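Local atomic coordinates of diaminopropionate ammonia-lyase (Escherichia coli, PDB entry 4D9M), a protein that uses pyridoxal 5'-phosphate to break down both L- and D-2,3-diaminopropionate into pyruvate and ammonia by alpha,beta-elimination. Residues B[116-121]-B[170-175]; B[228-233]-B[374-379]; B[3-8]-B[351-356]. All blocks are in the same frame, centred on the assembly; numbering follows the deposited sequence.

Interaction 1: B[116-121]-B[170-175]. With 0JO (2-{[(E)-{3-hydroxy-2-methyl-5-[(phosphonooxy)methyl]pyridin-4-yl}methylidene]amino}prop-2-enoic acid), chain D.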
loop_
_atom_site.group_PDB
_atom_site.type_symbol
_atom_site.label_atom_id
_atom_site.label_comp_id
_atom_site.label_asym_id
_atom_site.label_seq_id
_atom_site.Cartn_x
_atom_site.Cartn_y
_atom_site.Cartn_z
ATOM N N ALA B 116 14.302 34.644 -0.720
ATOM C CA ALA B 116 14.431 34.063 0.616
ATOM C C ALA B 116 13.090 33.709 1.249
ATOM O O ALA B 116 12.146 34.509 1.225
ATOM C CB ALA B 116 15.209 35.003 1.526
ATOM N N THR B 117 13.023 32.514 1.833
ATOM C CA THR B 117 11.825 32.068 2.533
ATOM C C THR B 117 12.115 31.037 3.619
ATOM O O THR B 117 13.104 30.311 3.548
ATOM C CB THR B 117 10.765 31.480 1.563
ATOM O OG1 THR B 117 9.624 31.047 2.315
ATOM C CG2 THR B 117 11.318 30.297 0.775
ATOM N N THR B 118 11.236 30.984 4.616
ATOM C CA THR B 118 11.161 29.840 5.518
ATOM C C THR B 118 10.187 28.813 4.933
ATOM O O THR B 118 9.242 29.172 4.230
ATOM C CB THR B 118 10.710 30.261 6.930
ATOM O OG1 THR B 118 11.686 31.135 7.496
ATOM C CG2 THR B 118 10.547 29.054 7.847
ATOM N N THR B 119 10.443 27.538 5.223
ATOM C CA THR B 119 9.630 26.425 4.761
ATOM C C THR B 119 9.872 25.234 5.670
ATOM O O THR B 119 10.943 25.125 6.280
ATOM C CB THR B 119 10.006 26.023 3.316
ATOM O OG1 THR B 119 9.023 25.129 2.779
ATOM C CG2 THR B 119 11.379 25.343 3.264
ATOM N N ASP B 120 8.887 24.342 5.775
ATOM C CA ASP B 120 9.157 23.039 6.386
ATOM C C ASP B 120 9.265 21.934 5.338
ATOM O O ASP B 120 9.286 20.747 5.664
ATOM C CB ASP B 120 8.182 22.692 7.525
ATOM C CG ASP B 120 6.745 22.981 7.180
ATOM O OD1 ASP B 120 6.043 23.544 8.052
ATOM O OD2 ASP B 120 6.320 22.652 6.049
ATOM N N GLY B 121 9.372 22.336 4.076
ATOM C CA GLY B 121 9.675 21.385 3.024
ATOM C C GLY B 121 9.408 21.853 1.612
ATOM O O GLY B 121 10.335 22.135 0.848
ATOM N N ASP B 170 9.227 31.947 14.278
ATOM C CA ASP B 170 10.441 32.678 14.629
ATOM C C ASP B 170 11.469 32.627 13.496
ATOM O O ASP B 170 12.167 33.611 13.241
ATOM C CB ASP B 170 11.034 32.153 15.944
ATOM C CG ASP B 170 10.148 32.458 17.155
ATOM O OD1 ASP B 170 9.570 33.566 17.219
ATOM O OD2 ASP B 170 10.037 31.588 18.050
ATOM N N THR B 171 11.538 31.486 12.810
ATOM C CA THR B 171 12.432 31.308 11.662
ATOM C C THR B 171 12.034 32.229 10.499
ATOM O O THR B 171 12.904 32.770 9.800
ATOM C CB THR B 171 12.465 29.833 11.205
ATOM O OG1 THR B 171 12.796 28.997 12.321
ATOM C CG2 THR B 171 13.491 29.617 10.110
ATOM N N VAL B 172 10.722 32.403 10.307
ATOM C CA VAL B 172 10.181 33.358 9.332
ATOM C C VAL B 172 10.696 34.761 9.637
ATOM O O VAL B 172 11.165 35.463 8.738
ATOM C CB VAL B 172 8.632 33.356 9.303
ATOM C CG1 VAL B 172 8.097 34.498 8.451
ATOM C CG2 VAL B 172 8.099 32.030 8.784
ATOM N N ARG B 173 10.619 35.152 10.909
ATOM C CA ARG B 173 11.120 36.455 11.352
ATOM C C ARG B 173 12.626 36.617 11.135
ATOM O O ARG B 173 13.082 37.693 10.756
ATOM C CB ARG B 173 10.729 36.731 12.808
ATOM C CG ARG B 173 9.299 37.238 12.950
ATOM C CD ARG B 173 8.990 37.740 14.354
ATOM N NE ARG B 173 8.519 36.674 15.239
ATOM C CZ ARG B 173 7.259 36.242 15.304
ATOM N NH1 ARG B 173 6.316 36.770 14.526
ATOM N NH2 ARG B 173 6.939 35.269 16.151
ATOM N N LEU B 174 13.387 35.546 11.349
ATOM C CA LEU B 174 14.821 35.550 11.055
ATOM C C LEU B 174 15.097 35.693 9.554
ATOM O O LEU B 174 16.079 36.335 9.161
ATOM C CB LEU B 174 15.503 34.292 11.603
ATOM C CG LEU B 174 17.035 34.232 11.509
ATOM C CD1 LEU B 174 17.694 35.106 12.567
ATOM C CD2 LEU B 174 17.526 32.795 11.619
ATOM N N THR B 175 14.233 35.091 8.731
ATOM C CA THR B 175 14.304 35.226 7.275
ATOM C C THR B 175 14.041 36.670 6.861
ATOM O O THR B 175 14.727 37.196 5.983
ATOM C CB THR B 175 13.301 34.297 6.549
ATOM O OG1 THR B 175 13.451 32.952 7.016
ATOM C CG2 THR B 175 13.515 34.330 5.037
HETATM O O 0JO D . 5.776 24.026 2.214
HETATM C C 0JO D . 5.693 24.530 3.358
HETATM O OXT 0JO D . 6.651 25.160 3.882
HETATM C CA 0JO D . 4.434 24.363 4.093
HETATM C CB 0JO D . 4.140 25.067 5.182
HETATM N N 0JO D . 3.588 23.435 3.616
HETATM C C4A 0JO D . 2.322 23.527 3.593
HETATM C C4 0JO D . 1.517 22.414 3.020
HETATM C C3 0JO D . 2.144 21.370 2.347
HETATM O O3 0JO D . 3.501 21.340 2.205
HETATM C C2 0JO D . 1.371 20.344 1.816
HETATM C C2A 0JO D . 2.028 19.211 1.091
HETATM N N1 0JO D . 0.026 20.339 1.935
HETATM C C6 0JO D . -0.601 21.336 2.570
HETATM C C5 0JO D . 0.124 22.387 3.126
HETATM C C5A 0JO D . -0.647 23.470 3.835
HETATM O OP4 0JO D . -0.766 24.593 2.976
HETATM P P 0JO D . -0.927 26.053 3.616
HETATM O OP3 0JO D . -2.123 25.930 4.522
HETATM O OP1 0JO D . -1.121 26.918 2.398
HETATM O OP2 0JO D . 0.359 26.284 4.379
#

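Interaction 2: B[228-233]-B[374-379]. With 0JO (2-{[(E)-{3-hydroxy-2-methyl-5-[(phosphonooxy)methyl]pyridin-4-yl}methylidene]amino}prop-2-enoic acid), chain D.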
loop_
_atom_site.group_PDB
_atom_site.type_symbol
_atom_site.label_atom_id
_atom_site.label_comp_id
_atom_site.label_asym_id
_atom_site.label_seq_id
_atom_site.Cartn_x
_atom_site.Cartn_y
_atom_site.Cartn_z
ATOM N N LEU B 228 -12.590 18.580 0.360
ATOM C CA LEU B 228 -11.812 18.507 1.588
ATOM C C LEU B 228 -10.482 19.213 1.339
ATOM O O LEU B 228 -9.749 18.865 0.405
ATOM C CB LEU B 228 -11.573 17.052 1.975
ATOM C CG LEU B 228 -12.780 16.207 2.387
ATOM C CD1 LEU B 228 -12.569 14.767 1.950
ATOM C CD2 LEU B 228 -12.984 16.271 3.892
ATOM N N LEU B 229 -10.191 20.225 2.153
ATOM C CA LEU B 229 -8.954 20.993 2.017
ATOM C C LEU B 229 -8.156 20.953 3.299
ATOM O O LEU B 229 -8.610 21.439 4.341
ATOM C CB LEU B 229 -9.245 22.443 1.617
ATOM C CG LEU B 229 -9.977 22.622 0.279
ATOM C CD1 LEU B 229 -10.401 24.066 0.073
ATOM C CD2 LEU B 229 -9.116 22.125 -0.874
ATOM N N GLN B 230 -6.980 20.334 3.230
ATOM C CA GLN B 230 -6.060 20.331 4.356
ATOM C C GLN B 230 -5.508 21.741 4.546
ATOM O O GLN B 230 -5.430 22.522 3.593
ATOM C CB GLN B 230 -4.928 19.299 4.189
ATOM C CG GLN B 230 -4.158 19.354 2.876
ATOM C CD GLN B 230 -4.822 18.546 1.775
ATOM O OE1 GLN B 230 -5.777 19.002 1.139
ATOM N NE2 GLN B 230 -4.318 17.344 1.542
ATOM N N ALA B 231 -5.142 22.064 5.780
ATOM C CA ALA B 231 -4.668 23.403 6.087
ATOM C C ALA B 231 -3.481 23.403 7.032
ATOM O O ALA B 231 -3.438 22.638 8.000
ATOM C CB ALA B 231 -5.799 24.247 6.657
ATOM N N GLY B 232 -2.515 24.258 6.709
ATOM C CA GLY B 232 -1.448 24.640 7.620
ATOM C C GLY B 232 -1.799 26.033 8.094
ATOM O O GLY B 232 -2.474 26.192 9.109
ATOM N N VAL B 233 -1.363 27.040 7.342
ATOM C CA VAL B 233 -1.789 28.424 7.593
ATOM C C VAL B 233 -3.016 28.831 6.761
ATOM O O VAL B 233 -3.615 29.883 6.997
ATOM C CB VAL B 233 -0.641 29.448 7.396
ATOM C CG1 VAL B 233 0.437 29.247 8.452
ATOM C CG2 VAL B 233 -0.059 29.367 5.992
ATOM N N ILE B 374 -7.702 16.763 -2.377
ATOM C CA ILE B 374 -6.412 17.222 -2.899
ATOM C C ILE B 374 -5.268 16.470 -2.230
ATOM O O ILE B 374 -5.009 16.653 -1.032
ATOM C CB ILE B 374 -6.208 18.751 -2.712
ATOM C CG1 ILE B 374 -7.479 19.540 -3.072
ATOM C CG2 ILE B 374 -4.990 19.238 -3.497
ATOM C CD1 ILE B 374 -7.937 19.384 -4.508
ATOM N N SER B 375 -4.606 15.607 -2.997
ATOM C CA SER B 375 -3.368 14.982 -2.531
ATOM C C SER B 375 -2.231 15.955 -2.802
ATOM O O SER B 375 -1.689 16.013 -3.911
ATOM C CB SER B 375 -3.109 13.649 -3.223
ATOM O OG SER B 375 -2.145 12.904 -2.506
ATOM N N THR B 376 -1.892 16.723 -1.774
ATOM C CA THR B 376 -1.032 17.887 -1.924
ATOM C C THR B 376 0.452 17.546 -2.137
ATOM O O THR B 376 1.193 18.353 -2.695
ATOM C CB THR B 376 -1.210 18.870 -0.743
ATOM O OG1 THR B 376 -1.102 18.169 0.502
ATOM C CG2 THR B 376 -2.568 19.550 -0.804
ATOM N N GLU B 377 0.873 16.357 -1.704
ATOM C CA GLU B 377 2.250 15.891 -1.902
ATOM C C GLU B 377 2.365 14.361 -1.936
ATOM O O GLU B 377 1.561 13.653 -1.337
ATOM C CB GLU B 377 3.166 16.433 -0.801
ATOM C CG GLU B 377 2.732 16.021 0.597
ATOM C CD GLU B 377 3.825 16.131 1.638
ATOM O OE1 GLU B 377 4.833 16.852 1.417
ATOM O OE2 GLU B 377 3.663 15.488 2.695
ATOM N N GLY B 378 3.389 13.868 -2.627
ATOM C CA GLY B 378 3.740 12.457 -2.580
ATOM C C GLY B 378 4.646 12.127 -1.407
ATOM O O GLY B 378 4.569 12.763 -0.353
ATOM N N ASP B 379 5.504 11.125 -1.593
ATOM C CA ASP B 379 6.393 10.659 -0.527
ATOM C C ASP B 379 7.622 11.547 -0.340
ATOM O O ASP B 379 8.755 11.109 -0.548
ATOM C CB ASP B 379 6.792 9.191 -0.728
ATOM C CG ASP B 379 7.432 8.918 -2.078
ATOM O OD1 ASP B 379 7.365 9.770 -2.986
ATOM O OD2 ASP B 379 8.009 7.824 -2.231
HETATM O O 0JO D . 5.776 24.026 2.214
HETATM C C 0JO D . 5.693 24.530 3.358
HETATM O OXT 0JO D . 6.651 25.160 3.882
HETATM C CA 0JO D . 4.434 24.363 4.093
HETATM C CB 0JO D . 4.140 25.067 5.182
HETATM N N 0JO D . 3.588 23.435 3.616
HETATM C C4A 0JO D . 2.322 23.527 3.593
HETATM C C4 0JO D . 1.517 22.414 3.020
HETATM C C3 0JO D . 2.144 21.370 2.347
HETATM O O3 0JO D . 3.501 21.340 2.205
HETATM C C2 0JO D . 1.371 20.344 1.816
HETATM C C2A 0JO D . 2.028 19.211 1.091
HETATM N N1 0JO D . 0.026 20.339 1.935
HETATM C C6 0JO D . -0.601 21.336 2.570
HETATM C C5 0JO D . 0.124 22.387 3.126
HETATM C C5A 0JO D . -0.647 23.470 3.835
HETATM O OP4 0JO D . -0.766 24.593 2.976
HETATM P P 0JO D . -0.927 26.053 3.616
HETATM O OP3 0JO D . -2.123 25.930 4.522
HETATM O OP1 0JO D . -1.121 26.918 2.398
HETATM O OP2 0JO D . 0.359 26.284 4.379
HETATM O O HOH W 1 -7.720 17.027 0.610
#

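Interaction 3: B[3-8]-B[351-356]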
loop_
_atom_site.group_PDB
_atom_site.type_symbol
_atom_site.label_atom_id
_atom_site.label_comp_id
_atom_site.label_asym_id
_atom_site.label_seq_id
_atom_site.Cartn_x
_atom_site.Cartn_y
_atom_site.Cartn_z
ATOM N N VAL B 3 -13.847 -1.858 13.597
ATOM C CA VAL B 3 -14.495 -0.640 14.055
ATOM C C VAL B 3 -13.567 0.079 15.037
ATOM O O VAL B 3 -13.056 -0.530 15.981
ATOM C CB VAL B 3 -15.878 -0.928 14.686
ATOM C CG1 VAL B 3 -16.567 0.365 15.089
ATOM C CG2 VAL B 3 -16.764 -1.701 13.714
ATOM N N PHE B 4 -13.336 1.367 14.792
ATOM C CA PHE B 4 -12.436 2.162 15.631
ATOM C C PHE B 4 -12.796 3.644 15.669
ATOM O O PHE B 4 -13.402 4.169 14.735
ATOM C CB PHE B 4 -10.976 1.979 15.201
ATOM C CG PHE B 4 -10.690 2.388 13.775
ATOM C CD1 PHE B 4 -10.412 3.716 13.456
ATOM C CD2 PHE B 4 -10.662 1.440 12.759
ATOM C CE1 PHE B 4 -10.134 4.092 12.150
ATOM C CE2 PHE B 4 -10.378 1.810 11.455
ATOM C CZ PHE B 4 -10.116 3.138 11.149
ATOM N N SER B 5 -12.406 4.304 16.759
ATOM C CA SER B 5 -12.690 5.724 16.959
ATOM C C SER B 5 -11.417 6.565 17.008
ATOM O O SER B 5 -10.718 6.610 18.027
ATOM C CB SER B 5 -13.506 5.938 18.239
ATOM O OG SER B 5 -14.754 5.278 18.169
ATOM N N LEU B 6 -11.119 7.225 15.895
ATOM C CA LEU B 6 -10.069 8.234 15.858
ATOM C C LEU B 6 -10.731 9.577 16.103
ATOM O O LEU B 6 -11.887 9.781 15.707
ATOM C CB LEU B 6 -9.346 8.225 14.509
ATOM C CG LEU B 6 -8.693 6.912 14.054
ATOM C CD1 LEU B 6 -8.006 7.088 12.708
ATOM C CD2 LEU B 6 -7.717 6.355 15.088
ATOM N N LYS B 7 -10.017 10.485 16.766
ATOM C CA LYS B 7 -10.554 11.819 17.035
ATOM C C LYS B 7 -10.789 12.544 15.720
ATOM O O LYS B 7 -9.847 12.814 14.967
ATOM C CB LYS B 7 -9.624 12.639 17.938
ATOM C CG LYS B 7 -10.132 14.046 18.232
ATOM C CD LYS B 7 -9.090 14.890 18.950
ATOM N N ILE B 8 -12.061 12.822 15.444
ATOM C CA ILE B 8 -12.450 13.645 14.305
ATOM C C ILE B 8 -13.572 14.605 14.719
ATOM O O ILE B 8 -14.759 14.282 14.623
ATOM C CB ILE B 8 -12.823 12.802 13.061
ATOM C CG1 ILE B 8 -13.599 11.546 13.460
ATOM C CG2 ILE B 8 -11.567 12.405 12.287
ATOM C CD1 ILE B 8 -14.238 10.825 12.296
ATOM N N HIS B 351 -15.635 6.215 7.945
ATOM C CA HIS B 351 -16.200 4.944 7.481
ATOM C C HIS B 351 -16.158 3.855 8.524
ATOM O O HIS B 351 -17.135 3.114 8.702
ATOM C CB HIS B 351 -15.516 4.482 6.195
ATOM C CG HIS B 351 -16.012 3.151 5.689
ATOM N ND1 HIS B 351 -15.280 2.024 5.779
ATOM C CD2 HIS B 351 -17.227 2.788 5.103
ATOM C CE1 HIS B 351 -15.980 0.993 5.264
ATOM N NE2 HIS B 351 -17.174 1.463 4.852
ATOM N N TYR B 352 -15.033 3.755 9.225
ATOM C CA TYR B 352 -14.837 2.684 10.197
ATOM C C TYR B 352 -15.226 3.085 11.622
ATOM O O TYR B 352 -15.017 2.331 12.575
ATOM C CB TYR B 352 -13.387 2.208 10.161
ATOM C CG TYR B 352 -12.989 1.492 8.892
ATOM C CD1 TYR B 352 -13.423 0.196 8.635
ATOM C CD2 TYR B 352 -12.159 2.105 7.957
ATOM C CE1 TYR B 352 -13.057 -0.467 7.477
ATOM C CE2 TYR B 352 -11.782 1.452 6.795
ATOM C CZ TYR B 352 -12.233 0.166 6.560
ATOM O OH TYR B 352 -11.862 -0.490 5.406
ATOM N N HIS B 353 -15.785 4.281 11.755
ATOM C CA HIS B 353 -16.176 4.811 13.049
ATOM C C HIS B 353 -17.477 4.190 13.477
ATOM O O HIS B 353 -18.343 3.935 12.634
ATOM C CB HIS B 353 -16.296 6.330 12.972
ATOM C CG HIS B 353 -16.168 7.022 14.308
ATOM N ND1 HIS B 353 -17.205 7.158 15.154
ATOM C CD2 HIS B 353 -15.073 7.629 14.924
ATOM C CE1 HIS B 353 -16.796 7.817 16.258
ATOM N NE2 HIS B 353 -15.491 8.102 16.116
ATOM N N PRO B 354 -17.632 3.915 14.788
ATOM C CA PRO B 354 -18.908 3.406 15.304
ATOM C C PRO B 354 -20.064 4.336 14.942
ATOM O O PRO B 354 -21.131 3.865 14.548
ATOM C CB PRO B 354 -18.703 3.399 16.822
ATOM C CG PRO B 354 -17.231 3.344 17.022
ATOM C CD PRO B 354 -16.604 4.020 15.842
ATOM N N GLN B 355 -19.827 5.642 15.055
ATOM C CA GLN B 355 -20.825 6.673 14.759
ATOM C C GLN B 355 -20.772 7.172 13.314
ATOM O O GLN B 355 -21.092 8.335 13.037
ATOM C CB GLN B 355 -20.686 7.846 15.734
ATOM C CG GLN B 355 -21.263 7.554 17.109
ATOM C CD GLN B 355 -20.768 8.504 18.186
ATOM O OE1 GLN B 355 -19.560 8.645 18.414
ATOM N NE2 GLN B 355 -21.705 9.147 18.871
ATOM N N ARG B 356 -20.380 6.277 12.407
ATOM C CA ARG B 356 -20.303 6.546 10.968
ATOM C C ARG B 356 -21.537 7.276 10.421
ATOM O O ARG B 356 -21.411 8.355 9.841
ATOM C CB ARG B 356 -20.076 5.231 10.211
ATOM C CG ARG B 356 -20.001 5.357 8.698
ATOM C CD ARG B 356 -20.367 4.039 8.028
ATOM N NE ARG B 356 -20.469 4.175 6.574
ATOM C CZ ARG B 356 -21.571 4.541 5.917
ATOM N NH1 ARG B 356 -22.697 4.815 6.579
ATOM N NH2 ARG B 356 -21.549 4.634 4.589
#

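Interaction 1: B[116-121]-B[170-175]
Thr-118 ends a strand of the four-stranded parallel sheet and packs on Thr-171, Val-172 and Thr-175 of helix 168-182. Strand and helix run antiparallel, at 169°, with their axes 7.4 Å apart. Thr-118 splits its side chain between two tasks. Thr-118 OG1 turns to the helix, anti to its carbonyl carbon (chi1 -63°), and hydrogen-bonds Thr-175 OG1 at 2.6 Å. Thr-118 CG2 lies 3.8 Å from Thr-171 CG2, the two side chains crossing at about a right angle. Val-172 CG2 sits 3.7 Å from Thr-118 CB. One helical turn on from Thr-171, Thr-175 CG2 packs near Thr-117 N. A valine in place of Thr-118 would probably keep the apolar packing but leave the buried Thr-175 hydroxyl without this partner. Past the strand the chain enters the active site. Thr-119 OG1 bonds OXT of the aminoacrylate adduct at 2.6 Å, and Asp-120 N bonds the same oxygen at 3.0 Å. Gly-121 N donates to Thr-119 OG1 in an ST turn, which helps fix that hydroxyl. Asp-120, the inferred proton acceptor for the L-substrate, has OD2 3.2 Å from the adduct CA. Two donors on one oxygen probably fix the adduct's carboxylate.

Interaction 2: B[228-233]-B[374-379]
Gln-230 reaches across from one parallel strand to the backbone of Ile-374, next to last in its own strand of the large central sheet. Here packing is tight. CG of Gln-230 stands between its backbone N and carbonyl carbon (chi1 52°), and the chain bends again at chi2. This brings Gln-230 NE2 to Ile-374 O, which it bonds at 2.8 Å, nearly head-on to the carbonyl but tilted from the amide plane. Gln-230 NE2 also bonds Ser-339 O. Thr-376 CG2 backs the same amide, 3.6 Å from Gln-230 CD. Leu-229 CD2 touches Ile-374 CG1 at 3.8 Å, the two side chains side by side beneath helix 235-248.

The looser part is where the strands spread. Leu-228 O and Ile-374 N are 4.0 Å apart, and a water takes the place of a direct bond. It accepts from Ile-374 N at 3.0 Å and lies within bonding distance of Leu-228 O and Gln-230 OE1. Beyond it the chains diverge and hold the cofactor between them. Gly-232 N bonds phosphate oxygen OP3 at 2.8 Å, and a side chain on this glycine would crowd OP2. Thr-376 OG1 donates to the pyridine N1 at 2.8 Å. A hydroxyl at N1, as in the tryptophan synthase beta family, probably leaves the ring nitrogen unprotonated and the ring a weaker electron sink than a carboxylate would.

Interaction 3: B[3-8]-B[351-356]
Val-3, Phe-4 and Ser-5 of the N-terminal tail lie along Tyr-352, His-353 and Pro-354, a loop-on-loop contact at the edge of the subunit, far from the active site. One backbone bond anchors it. Phe-4 N donates to Tyr-352 O at 2.9 Å, nearly straight at 166° but tilted from the carbonyl plane. CA-H...O contacts lie beside it: Val-3 CA approaches Tyr-352 O, and His-353 CA comes within 3.3 Å of Phe-4 O. With chi1 at 60°, the Phe-4 ring folds back over its own backbone toward the loop. Phe-4 CE2 meets Tyr-352 CB at 3.3 Å. The two rings are near parallel, with planes at 23°, but slid so far apart that they barely overlap.

The tail leads into strand 8-12, an outermost strand, within this chain, of the large mixed sheet, and the loop joins helix 338-351 to helix 356-362. Between those helices His-353 opens a type I turn. His-353 ND1 accepts from Gln-355 N at 3.0 Å, close to the ring plane, so a single ring proton would probably sit on NE2. Ser-5 OG lies over a face of this imidazole, 3.6 Å from His-353 NE2. Leu-6 O lies at the edge, and Ile-8 CD1 is 4.2 Å from His-353 CD2. On the exposed side Val-3 CG1 packs on Pro-354 CG at 3.6 Å. The second subunit reaches the aromatic pair: its Glu-391 packs on Phe-4 and its Trp-390 on Tyr-352.

In the fold
Interactions 1 and 2 are both buried and both serve the same adduct, yet they belong to different sheets. Their nearest atoms are about 7 Å apart, and the adduct touches both. The 116-121 side grips the adduct's carboxylate; interaction 2 holds the pyridine nitrogen and the phosphate. Interaction 3 is partly exposed, about 37 Å from interaction 1 between centres, and touches the other subunit. Chain order separates them too: interaction 1 is nested within the loop that interaction 3 closes, whereas 2 and 3 cross. Interactions 2 and 3 both border helix 338-351. Chemistry follows place: paired hydroxyls in 1, an amide and a bridging water in 2, aromatic and backbone contacts in 3.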